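PDB 3FDI: uncharacterized protein, which is of unknown function but has a cytidylate kinase-like P-loop fold and probably binds a nucleoside triphosphate for phosphoryl transfer. Local coordinates for residues Q6-I11 and P116-A121; H20-K25 and D186-M191; Y30-Y35 and S100-G105; N88-K93 and E110-N115. All blocks are in the same frame, centred on the assembly; numbering follows the deposited sequence.

Interaction 1 (Q6-I11 and P116-A121); sequences QIIIAI and PNMISA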
# COMPACT_ATOMS: atom_id res chain seq x y z
N GLN B 6 22.86 2.55 -26.23
CA GLN B 6 21.93 2.67 -27.38
C GLN B 6 20.59 2.01 -27.11
O GLN B 6 19.62 2.69 -27.16
CB GLN B 6 22.47 2.15 -28.73
CG GLN B 6 21.39 2.11 -29.84
CD GLN B 6 21.94 2.30 -31.26
OE1 GLN B 6 23.13 2.09 -31.53
NE2 GLN B 6 21.06 2.71 -32.17
N ILE B 7 20.54 0.70 -26.86
CA ILE B 7 19.35 0.08 -26.24
C ILE B 7 19.63 -0.62 -24.92
O ILE B 7 20.52 -1.49 -24.81
CB ILE B 7 18.61 -0.94 -27.14
CG1 ILE B 7 18.63 -0.50 -28.62
CG2 ILE B 7 17.17 -1.08 -26.69
CD1 ILE B 7 17.36 -0.95 -29.44
N ILE B 8 18.85 -0.24 -23.90
CA ILE B 8 18.88 -0.92 -22.60
C ILE B 8 17.44 -1.35 -22.25
O ILE B 8 16.53 -0.54 -22.29
CB ILE B 8 19.46 -0.01 -21.50
CG1 ILE B 8 20.79 0.61 -21.97
CG2 ILE B 8 19.70 -0.78 -20.27
CD1 ILE B 8 21.32 1.68 -21.10
N ILE B 9 17.23 -2.64 -21.93
CA ILE B 9 15.92 -3.15 -21.58
C ILE B 9 15.95 -3.66 -20.17
O ILE B 9 16.74 -4.54 -19.86
CB ILE B 9 15.51 -4.26 -22.48
CG1 ILE B 9 15.53 -3.78 -23.95
CG2 ILE B 9 14.12 -4.80 -22.03
CD1 ILE B 9 15.33 -4.94 -25.00
N ALA B 10 15.11 -3.08 -19.30
CA ALA B 10 15.07 -3.38 -17.86
C ALA B 10 13.79 -4.17 -17.65
O ALA B 10 12.69 -3.70 -17.96
CB ALA B 10 15.07 -2.13 -17.04
N ILE B 11 13.92 -5.40 -17.18
CA ILE B 11 12.80 -6.30 -17.07
C ILE B 11 12.59 -6.61 -15.64
O ILE B 11 13.54 -7.02 -14.95
CB ILE B 11 13.06 -7.60 -17.81
CG1 ILE B 11 12.88 -7.41 -19.31
CG2 ILE B 11 12.08 -8.71 -17.36
CD1 ILE B 11 13.52 -8.42 -20.06
N PRO B 116 17.67 8.06 -21.53
CA PRO B 116 16.54 8.07 -22.46
C PRO B 116 16.53 6.89 -23.43
O PRO B 116 15.56 6.72 -24.16
CB PRO B 116 16.74 9.39 -23.23
CG PRO B 116 18.21 9.50 -23.36
CD PRO B 116 18.73 9.00 -21.98
N ASN B 117 17.62 6.14 -23.49
CA ASN B 117 17.70 4.88 -24.21
C ASN B 117 17.19 3.62 -23.47
O ASN B 117 17.27 2.50 -24.01
CB ASN B 117 19.16 4.68 -24.58
CG ASN B 117 19.63 5.79 -25.48
OD1 ASN B 117 18.87 6.27 -26.29
ND2 ASN B 117 20.87 6.17 -25.37
N MSE B 118 16.69 3.79 -22.26
CA MSE B 118 16.24 2.66 -21.48
C MSE B 118 14.71 2.55 -21.62
O MSE B 118 13.99 3.52 -21.54
CB MSE B 118 16.71 2.79 -20.02
CG MSE B 118 16.34 1.57 -19.14
SE MSE B 118 14.49 1.62 -18.47
CE MSE B 118 14.67 3.21 -17.45
N ILE B 119 14.26 1.33 -21.89
CA ILE B 119 12.84 0.93 -21.82
C ILE B 119 12.70 -0.04 -20.69
O ILE B 119 13.61 -0.82 -20.43
CB ILE B 119 12.50 0.21 -23.10
CG1 ILE B 119 12.86 1.11 -24.29
CG2 ILE B 119 11.08 -0.12 -23.11
CD1 ILE B 119 14.35 0.86 -24.92
N SER B 120 11.54 -0.06 -20.05
CA SER B 120 11.28 -1.08 -19.05
C SER B 120 9.96 -1.77 -19.24
O SER B 120 8.99 -1.19 -19.66
CB SER B 120 11.32 -0.49 -17.65
OG SER B 120 10.36 0.54 -17.54
N ALA B 121 9.91 -3.02 -18.83
CA ALA B 121 8.77 -3.87 -19.07
C ALA B 121 8.64 -4.75 -17.85
O ALA B 121 9.68 -5.25 -17.31
CB ALA B 121 8.99 -4.69 -20.38

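Interaction 2 (H20-K25 and D186-M191); sequences HLVAKK and DTATDM. With SO4 (sulfate ion), chain G.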
# COMPACT_ATOMS: atom_id res chain seq x y z
N HIS B 20 12.15 -14.37 -17.40
CA HIS B 20 13.50 -14.72 -17.87
C HIS B 20 13.49 -15.11 -19.34
O HIS B 20 14.37 -14.73 -20.05
CB HIS B 20 14.10 -15.86 -17.07
CG HIS B 20 15.41 -16.37 -17.62
ND1 HIS B 20 16.62 -15.77 -17.34
CD2 HIS B 20 15.69 -17.41 -18.45
CE1 HIS B 20 17.59 -16.41 -17.98
NE2 HIS B 20 17.04 -17.41 -18.66
N LEU B 21 12.52 -15.89 -19.80
CA LEU B 21 12.47 -16.31 -21.19
C LEU B 21 12.28 -15.13 -22.10
O LEU B 21 12.87 -15.06 -23.15
CB LEU B 21 11.31 -17.27 -21.45
CG LEU B 21 11.28 -18.63 -20.77
CD1 LEU B 21 10.18 -19.56 -21.38
CD2 LEU B 21 12.67 -19.32 -20.87
N VAL B 22 11.44 -14.17 -21.71
CA VAL B 22 11.28 -12.94 -22.51
C VAL B 22 12.61 -12.16 -22.54
O VAL B 22 13.05 -11.68 -23.60
CB VAL B 22 10.15 -12.09 -21.96
CG1 VAL B 22 10.06 -10.75 -22.69
CG2 VAL B 22 8.82 -12.83 -22.05
N ALA B 23 13.23 -12.01 -21.38
CA ALA B 23 14.52 -11.28 -21.31
C ALA B 23 15.55 -11.92 -22.27
O ALA B 23 16.18 -11.25 -23.09
CB ALA B 23 15.02 -11.24 -19.92
N LYS B 24 15.70 -13.24 -22.18
CA LYS B 24 16.54 -14.02 -23.11
C LYS B 24 16.17 -13.83 -24.57
O LYS B 24 17.02 -13.54 -25.40
CB LYS B 24 16.43 -15.51 -22.74
CG LYS B 24 17.48 -16.42 -23.33
CD LYS B 24 17.70 -17.58 -22.34
CE LYS B 24 18.40 -18.81 -22.95
NZ LYS B 24 17.43 -19.87 -23.40
N LYS B 25 14.90 -14.00 -24.91
CA LYS B 25 14.45 -13.79 -26.28
C LYS B 25 14.76 -12.38 -26.80
O LYS B 25 15.26 -12.23 -27.91
CB LYS B 25 12.96 -14.15 -26.44
CG LYS B 25 12.76 -15.67 -26.32
CD LYS B 25 11.31 -16.14 -26.25
CE LYS B 25 11.23 -17.63 -26.71
NZ LYS B 25 9.86 -18.24 -26.66
N ASP B 186 6.43 -15.63 -26.84
CA ASP B 186 6.75 -15.04 -28.13
C ASP B 186 5.92 -13.82 -28.45
O ASP B 186 6.44 -12.90 -29.05
CB ASP B 186 6.63 -16.06 -29.24
CG ASP B 186 7.92 -16.79 -29.46
OD1 ASP B 186 8.34 -16.90 -30.61
OD2 ASP B 186 8.55 -17.20 -28.49
N THR B 187 4.66 -13.78 -28.01
CA THR B 187 3.80 -12.65 -28.30
C THR B 187 4.19 -11.43 -27.47
O THR B 187 4.25 -10.34 -28.00
CB THR B 187 2.31 -12.98 -28.09
OG1 THR B 187 1.87 -13.94 -29.07
CG2 THR B 187 1.45 -11.71 -28.24
N ALA B 188 4.47 -11.65 -26.17
CA ALA B 188 5.00 -10.62 -25.27
C ALA B 188 6.34 -10.06 -25.76
O ALA B 188 6.55 -8.88 -25.78
CB ALA B 188 5.13 -11.19 -23.84
N THR B 189 7.24 -10.92 -26.17
CA THR B 189 8.54 -10.48 -26.65
C THR B 189 8.36 -9.56 -27.87
O THR B 189 8.97 -8.47 -27.94
CB THR B 189 9.43 -11.70 -26.97
OG1 THR B 189 9.53 -12.50 -25.78
CG2 THR B 189 10.80 -11.30 -27.43
N ASP B 190 7.47 -9.96 -28.80
CA ASP B 190 7.25 -9.19 -30.05
C ASP B 190 6.67 -7.83 -29.76
O ASP B 190 7.00 -6.86 -30.43
CB ASP B 190 6.31 -9.90 -31.04
CG ASP B 190 6.95 -11.14 -31.73
OD1 ASP B 190 8.20 -11.38 -31.71
OD2 ASP B 190 6.17 -11.93 -32.31
N MSE B 191 5.80 -7.76 -28.76
CA MSE B 191 5.17 -6.53 -28.44
C MSE B 191 6.17 -5.55 -27.81
O MSE B 191 6.01 -4.33 -27.97
CB MSE B 191 4.05 -6.77 -27.45
CG MSE B 191 2.91 -7.60 -28.02
SE MSE B 191 1.66 -8.11 -26.62
CE MSE B 191 1.07 -6.34 -26.12
S SO4 G . 10.35 -16.30 -14.36
O1 SO4 G . 11.62 -16.01 -15.02
O2 SO4 G . 10.53 -16.74 -12.98
O3 SO4 G . 9.68 -14.98 -14.39
O4 SO4 G . 9.62 -17.33 -15.17

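Interaction 3 (Y30-Y35 and S100-G105); sequences YNIPLY and SFVIVG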
# COMPACT_ATOMS: atom_id res chain seq x y z
N TYR B 30 18.07 -8.66 -30.25
CA TYR B 30 18.93 -7.52 -30.44
C TYR B 30 20.42 -7.86 -30.34
O TYR B 30 21.25 -6.98 -30.44
CB TYR B 30 18.57 -6.44 -29.42
CG TYR B 30 17.23 -5.79 -29.68
CD1 TYR B 30 17.05 -4.95 -30.77
CD2 TYR B 30 16.17 -5.98 -28.81
CE1 TYR B 30 15.81 -4.33 -31.00
CE2 TYR B 30 14.93 -5.37 -29.03
CZ TYR B 30 14.76 -4.56 -30.12
OH TYR B 30 13.52 -3.99 -30.33
N ASN B 31 20.75 -9.13 -30.14
CA ASN B 31 22.13 -9.58 -29.99
C ASN B 31 22.93 -8.73 -29.00
O ASN B 31 23.98 -8.19 -29.35
CB ASN B 31 22.81 -9.62 -31.35
CG ASN B 31 24.10 -10.41 -31.34
OD1 ASN B 31 24.39 -11.21 -30.43
ND2 ASN B 31 24.89 -10.18 -32.37
N ILE B 32 22.43 -8.64 -27.77
CA ILE B 32 23.12 -7.93 -26.69
C ILE B 32 23.20 -8.85 -25.47
O ILE B 32 22.50 -9.84 -25.42
CB ILE B 32 22.41 -6.62 -26.35
CG1 ILE B 32 20.89 -6.84 -26.17
CG2 ILE B 32 22.69 -5.61 -27.47
CD1 ILE B 32 20.08 -5.65 -25.66
N PRO B 33 24.03 -8.52 -24.49
CA PRO B 33 24.12 -9.34 -23.29
C PRO B 33 22.87 -9.31 -22.43
O PRO B 33 22.13 -8.30 -22.41
CB PRO B 33 25.26 -8.72 -22.49
CG PRO B 33 25.81 -7.63 -23.32
CD PRO B 33 24.96 -7.39 -24.47
N LEU B 34 22.66 -10.42 -21.72
CA LEU B 34 21.60 -10.56 -20.72
C LEU B 34 22.32 -10.57 -19.39
O LEU B 34 23.06 -11.51 -19.14
CB LEU B 34 20.84 -11.88 -20.96
CG LEU B 34 19.89 -12.25 -19.83
CD1 LEU B 34 18.96 -11.08 -19.52
CD2 LEU B 34 19.09 -13.48 -20.18
N TYR B 35 22.18 -9.50 -18.60
CA TYR B 35 22.68 -9.45 -17.21
C TYR B 35 21.57 -9.80 -16.24
O TYR B 35 20.43 -9.37 -16.38
CB TYR B 35 23.20 -8.05 -16.79
CG TYR B 35 24.32 -7.54 -17.65
CD1 TYR B 35 25.42 -8.32 -17.90
CD2 TYR B 35 24.25 -6.30 -18.25
CE1 TYR B 35 26.42 -7.86 -18.71
CE2 TYR B 35 25.25 -5.83 -19.06
CZ TYR B 35 26.31 -6.60 -19.29
OH TYR B 35 27.33 -6.13 -20.09
N SER B 100 24.82 -1.58 -24.79
CA SER B 100 23.48 -2.07 -24.87
C SER B 100 23.37 -3.41 -24.15
O SER B 100 24.27 -4.25 -24.25
CB SER B 100 23.10 -2.25 -26.31
OG SER B 100 23.11 -0.99 -26.96
N PHE B 101 22.26 -3.60 -23.43
CA PHE B 101 22.03 -4.84 -22.68
C PHE B 101 20.61 -4.96 -22.17
O PHE B 101 19.84 -4.01 -22.19
CB PHE B 101 23.03 -4.99 -21.47
CG PHE B 101 23.00 -3.85 -20.48
CD1 PHE B 101 22.16 -3.89 -19.36
CD2 PHE B 101 23.79 -2.73 -20.68
CE1 PHE B 101 22.13 -2.83 -18.45
CE2 PHE B 101 23.77 -1.65 -19.78
CZ PHE B 101 22.93 -1.71 -18.66
N VAL B 102 20.31 -6.18 -21.73
CA VAL B 102 19.09 -6.51 -21.03
C VAL B 102 19.50 -6.77 -19.59
O VAL B 102 20.51 -7.43 -19.31
CB VAL B 102 18.42 -7.78 -21.60
CG1 VAL B 102 17.19 -8.12 -20.80
CG2 VAL B 102 18.07 -7.62 -23.10
N ILE B 103 18.73 -6.22 -18.66
CA ILE B 103 18.98 -6.45 -17.26
C ILE B 103 17.65 -6.83 -16.59
O ILE B 103 16.64 -6.16 -16.76
CB ILE B 103 19.71 -5.23 -16.59
CG1 ILE B 103 19.97 -5.44 -15.09
CG2 ILE B 103 18.96 -3.95 -16.81
CD1 ILE B 103 20.86 -6.55 -14.76
N VAL B 104 17.67 -7.94 -15.88
CA VAL B 104 16.52 -8.41 -15.15
C VAL B 104 16.67 -7.96 -13.72
O VAL B 104 17.72 -8.17 -13.10
CB VAL B 104 16.45 -9.94 -15.20
CG1 VAL B 104 15.35 -10.45 -14.27
CG2 VAL B 104 16.23 -10.43 -16.66
N GLY B 105 15.63 -7.33 -13.18
CA GLY B 105 15.59 -7.02 -11.78
C GLY B 105 16.61 -5.97 -11.44
O GLY B 105 16.91 -5.10 -12.27

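Interaction 4 (N88-K93 and E110-N115); sequences NFIRKK and EILSDN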
# COMPACT_ATOMS: atom_id res chain seq x y z
N ASN B 88 26.14 0.48 -9.34
CA ASN B 88 27.16 1.20 -10.03
C ASN B 88 27.65 0.51 -11.32
O ASN B 88 27.89 1.21 -12.33
CB ASN B 88 28.28 1.50 -9.10
CG ASN B 88 29.15 2.60 -9.62
OD1 ASN B 88 28.65 3.58 -10.23
ND2 ASN B 88 30.46 2.45 -9.43
N PHE B 89 27.78 -0.83 -11.30
CA PHE B 89 28.05 -1.61 -12.52
C PHE B 89 27.07 -1.26 -13.60
O PHE B 89 27.44 -1.02 -14.72
CB PHE B 89 28.01 -3.13 -12.26
CG PHE B 89 28.22 -4.00 -13.49
CD1 PHE B 89 29.46 -4.51 -13.80
CD2 PHE B 89 27.16 -4.34 -14.29
CE1 PHE B 89 29.65 -5.32 -14.94
CE2 PHE B 89 27.33 -5.13 -15.41
CZ PHE B 89 28.56 -5.61 -15.74
N ILE B 90 25.80 -1.25 -13.25
CA ILE B 90 24.73 -1.04 -14.18
C ILE B 90 24.75 0.36 -14.73
O ILE B 90 24.55 0.56 -15.92
CB ILE B 90 23.40 -1.32 -13.49
CG1 ILE B 90 23.27 -2.84 -13.28
CG2 ILE B 90 22.23 -0.85 -14.31
CD1 ILE B 90 21.96 -3.27 -12.57
N ARG B 91 24.99 1.31 -13.84
CA ARG B 91 25.04 2.71 -14.18
C ARG B 91 26.24 3.00 -15.11
O ARG B 91 26.10 3.68 -16.10
CB ARG B 91 25.12 3.54 -12.89
CG ARG B 91 25.06 5.07 -13.06
CD ARG B 91 25.68 5.83 -11.86
NE ARG B 91 27.10 5.49 -11.72
CZ ARG B 91 28.11 6.03 -12.39
NH1 ARG B 91 27.92 7.00 -13.30
NH2 ARG B 91 29.33 5.56 -12.19
N LYS B 92 27.41 2.46 -14.78
CA LYS B 92 28.60 2.65 -15.61
C LYS B 92 28.44 2.04 -16.98
O LYS B 92 28.76 2.67 -17.97
CB LYS B 92 29.86 2.06 -14.95
CG LYS B 92 30.45 2.95 -13.87
CD LYS B 92 31.75 2.34 -13.28
CE LYS B 92 32.34 3.22 -12.15
NZ LYS B 92 33.75 2.87 -11.73
N LYS B 93 27.96 0.79 -17.04
CA LYS B 93 27.77 0.14 -18.31
C LYS B 93 26.76 0.93 -19.16
O LYS B 93 26.98 1.11 -20.36
CB LYS B 93 27.32 -1.32 -18.15
CG LYS B 93 28.38 -2.27 -17.61
CD LYS B 93 29.60 -2.38 -18.53
CE LYS B 93 30.31 -3.71 -18.36
NZ LYS B 93 31.62 -3.85 -19.07
N GLU B 110 14.88 1.97 -12.14
CA GLU B 110 15.10 3.13 -11.27
C GLU B 110 16.49 3.72 -11.46
O GLU B 110 16.62 4.95 -11.64
CB GLU B 110 14.88 2.78 -9.81
CG GLU B 110 15.07 3.92 -8.84
CD GLU B 110 14.09 5.11 -9.02
OE1 GLU B 110 12.99 4.94 -9.61
OE2 GLU B 110 14.44 6.22 -8.55
N ILE B 111 17.52 2.86 -11.41
CA ILE B 111 18.91 3.27 -11.65
C ILE B 111 19.14 4.03 -12.99
O ILE B 111 19.92 4.99 -13.04
CB ILE B 111 19.85 2.06 -11.65
CG1 ILE B 111 19.90 1.43 -10.26
CG2 ILE B 111 21.28 2.46 -12.11
CD1 ILE B 111 20.73 0.21 -10.26
N LEU B 112 18.46 3.59 -14.05
CA LEU B 112 18.65 4.09 -15.38
C LEU B 112 17.52 4.99 -15.83
O LEU B 112 17.30 5.19 -17.03
CB LEU B 112 18.81 2.91 -16.31
CG LEU B 112 20.04 2.04 -16.06
CD1 LEU B 112 20.06 0.88 -17.00
CD2 LEU B 112 21.37 2.87 -16.12
N SER B 113 16.77 5.46 -14.85
CA SER B 113 15.83 6.57 -14.98
C SER B 113 16.21 7.69 -15.96
O SER B 113 15.47 8.05 -16.84
CB SER B 113 15.71 7.26 -13.62
OG SER B 113 14.68 6.67 -12.90
N ASP B 114 17.36 8.28 -15.78
CA ASP B 114 17.69 9.44 -16.60
C ASP B 114 18.23 9.04 -17.98
O ASP B 114 18.53 9.93 -18.78
CB ASP B 114 18.70 10.33 -15.89
CG ASP B 114 19.91 9.59 -15.46
OD1 ASP B 114 19.72 8.48 -14.92
OD2 ASP B 114 21.05 10.10 -15.65
N ASN B 115 18.36 7.75 -18.28
CA ASN B 115 18.92 7.37 -19.55
C ASN B 115 17.77 7.18 -20.51
O ASN B 115 17.01 6.26 -20.35
CB ASN B 115 19.74 6.11 -19.44
CG ASN B 115 20.59 5.87 -20.65
OD1 ASN B 115 20.10 5.90 -21.78
ND2 ASN B 115 21.88 5.63 -20.43

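Interaction 1 (Q6-I11 and P116-A121)
I8 to I11 run parallel to M118 to A121 as adjoining central strands of the sheet, and this buried end holds the tight packing. I119 is held through both its N and its O: the N donates to I8 O (3.0 Å) and the O accepts from A10 N (2.9 Å). The next bond, A121 N to A10 O, is about as short. On the A10 face M118 starts with CG anti to its backbone N (chi1 -176°), then bends twice, which brings SE to 4.1 Å from A10 CB. On the I9 face I119 turns its CD1 back over the neighbouring strand, 3.9 Å from I7 CG2, the two side chains crossing obliquely.

Toward Q6 and N117 the pairing slackens. I8 N still reaches N117 O, but at 3.2 Å and from above the carbonyl plane. Beyond it N117 meets Q6 O chiefly through CB (3.3 Å), with CG close behind and no hydrogen bond from the amide. A glycine in place of N117 would probably leave Q6 O without this neighbour and the loop entering the strand freer to move. The chemistry is thus mostly main-chain: hydrogen bonds between peptide groups fix the register, while the side chains touch one another lightly, and those on the I9 face also pack on helices 19-30 and 185-197.

Interaction 2 (H20-K25 and D186-M191)
T189 faces the gap between V22 and K25 and turns a different branch to each. Its OG1 stands beside the backbone N (chi1 -57°), which puts CG2 anti to that N, 3.7 Å from K25 CB, the two side chains crossing at about a right angle. OG1 itself lies 3.6 Å from V22 CG1; here the side chains slide past each other in opposite directions. That hydroxyl touches V22 without a bond, its polar need being met by V185 O one turn back in its own helix. V22 CG2 also reaches A188 CB, more loosely, at 4.4 Å. Past this apolar centre K25 runs out extended and crosses D186 nearly at right angles, so that NZ ends at D186 OD2 in a salt bridge on the more exposed side of the contact. The modelled separation of K25 NZ and D186 OD2, 2.5 Å, is very short and its exact value doubtful.

The helix axes pass 9.4 Å apart at -50°, and V22 also packs on I180 of the sheet beneath. At the start of helix 19-30, H20 N donates to sulfate O1 (2.9 Å), and G16 N, G18 N, G19 N and R137 NH1 hold the same ion. An anion cradled by glycine-rich backbone NH groups at the start of the helix after the first strand is the hallmark of a P-loop, so the sulfate probably marks a nucleotide phosphate site.

Interaction 3 (Y30-Y35 and S100-G105)
Y35 drives the edge of its ring into the F101 side chain, CE2 lying 3.3 Å from F101 CG, yet the pair is neither stacked nor edge-to-face: the planes meet obliquely at 54°. F101 is placed for this by an uncommon first torsion, CG between its backbone N and carbonyl carbon (chi1 57°), which keeps the ring beside its own strand with I103 CB at its edge. I103 then curls CD1 back to 3.4 Å from Y35 CB, closing the same face. Beyond it F89 meets the Y35 ring edge-to-face.

On the other face L34 CD1 rests against V102 CG1 at 3.7 Å and reaches on toward V104. I32, before the strand proper, lays CD1 over the F101-V102 peptide, 3.6 Å from F101 C. Parallel backbone bonds tie the short edge strand down: V102 N to P33 O at 2.9 Å, Y35 N to V102 O at 2.8 Å, and V104 N to Y35 O. An alanine at F101 would keep CB beside Y35 CE2 but would probably open a gap beside CD2 and give the tyrosine ring more room to turn. The chemistry is that of a sheet edge with two greasy faces: V102 is held through both its N and its O, while the aromatic face and the aliphatic L34 face pack onto helices of opposite layers.

Interaction 4 (N88-K93 and E110-N115)
The αβα sandwich of this P-loop fold has one of its helix-to-helix seams here, where I90 and R91 of helix 81-95 meet I111, the last residue of helix 108-111, and L112 just after it. No hydrogen bond crosses the contact; it is van der Waals packing, mainly of apolar groups. With CG1 beside the backbone N (chi1 -72°), I90 turns CG2 anti to that N and toward the other segment, where it is the central contact group: it touches L112 CD1 at 3.9 Å and I111 CG2 at 4.1 Å. I90 and L112 cross at about a right angle, and the second L112 methyl, CD2, comes up to the backbone, 3.9 Å from I90 O. R91 contributes its aliphatic root, with CB 4.1 Å from I111 CG2.

The charged end of R91 leads away from the seam. Its NE and NH2 grip N88 OD1 side-on, each at 2.9 Å, and that oxygen lies in the guanidinium plane, which fixes the rotation of the flat group. NH1 pairs with E96, and F57 adds a cation-pi contact to the hold of N88. Across the seam the chain makes a type I turn from L112 to N115, closed by N115 N to L112 O. S113 OG donates to E110 O at 2.9 Å. N115 ND2 then reaches back to N95 of the longer helix.

Both helices lie on one side of the sheet: I90 packs on L40 of helix 37-43 and on I103 of strand 101-104, I111 on F87, and L112 on A94, F101 and I8.

Interactions 1 and 3 belong to one parallel sheet, strand order 34-35, 101-104, 8-13, 118-125, 176-180, as in nucleoside monophosphate kinases, joined through strands 101-104 and 8-13, with I11 N 2.9 Å from I103 O. Interaction 2 lies on one face, where A23 CB approaches V104 CG2 at 3.6 Å. Interaction 4 lies on the other, L112 CD1 being 3.7 Å from I8 CG2 and I90 CD1 3.9 Å from I103 CG1. The sheet separates interactions 2 and 4, whose nearest atoms are about 13 Å apart. Sulfate O1 by helix 19-30 is 6.7 Å from V104 CG1, another sulfate lies about 5 Å from that side chain, and the probable phosphate pocket adjoins interactions 2 and 3.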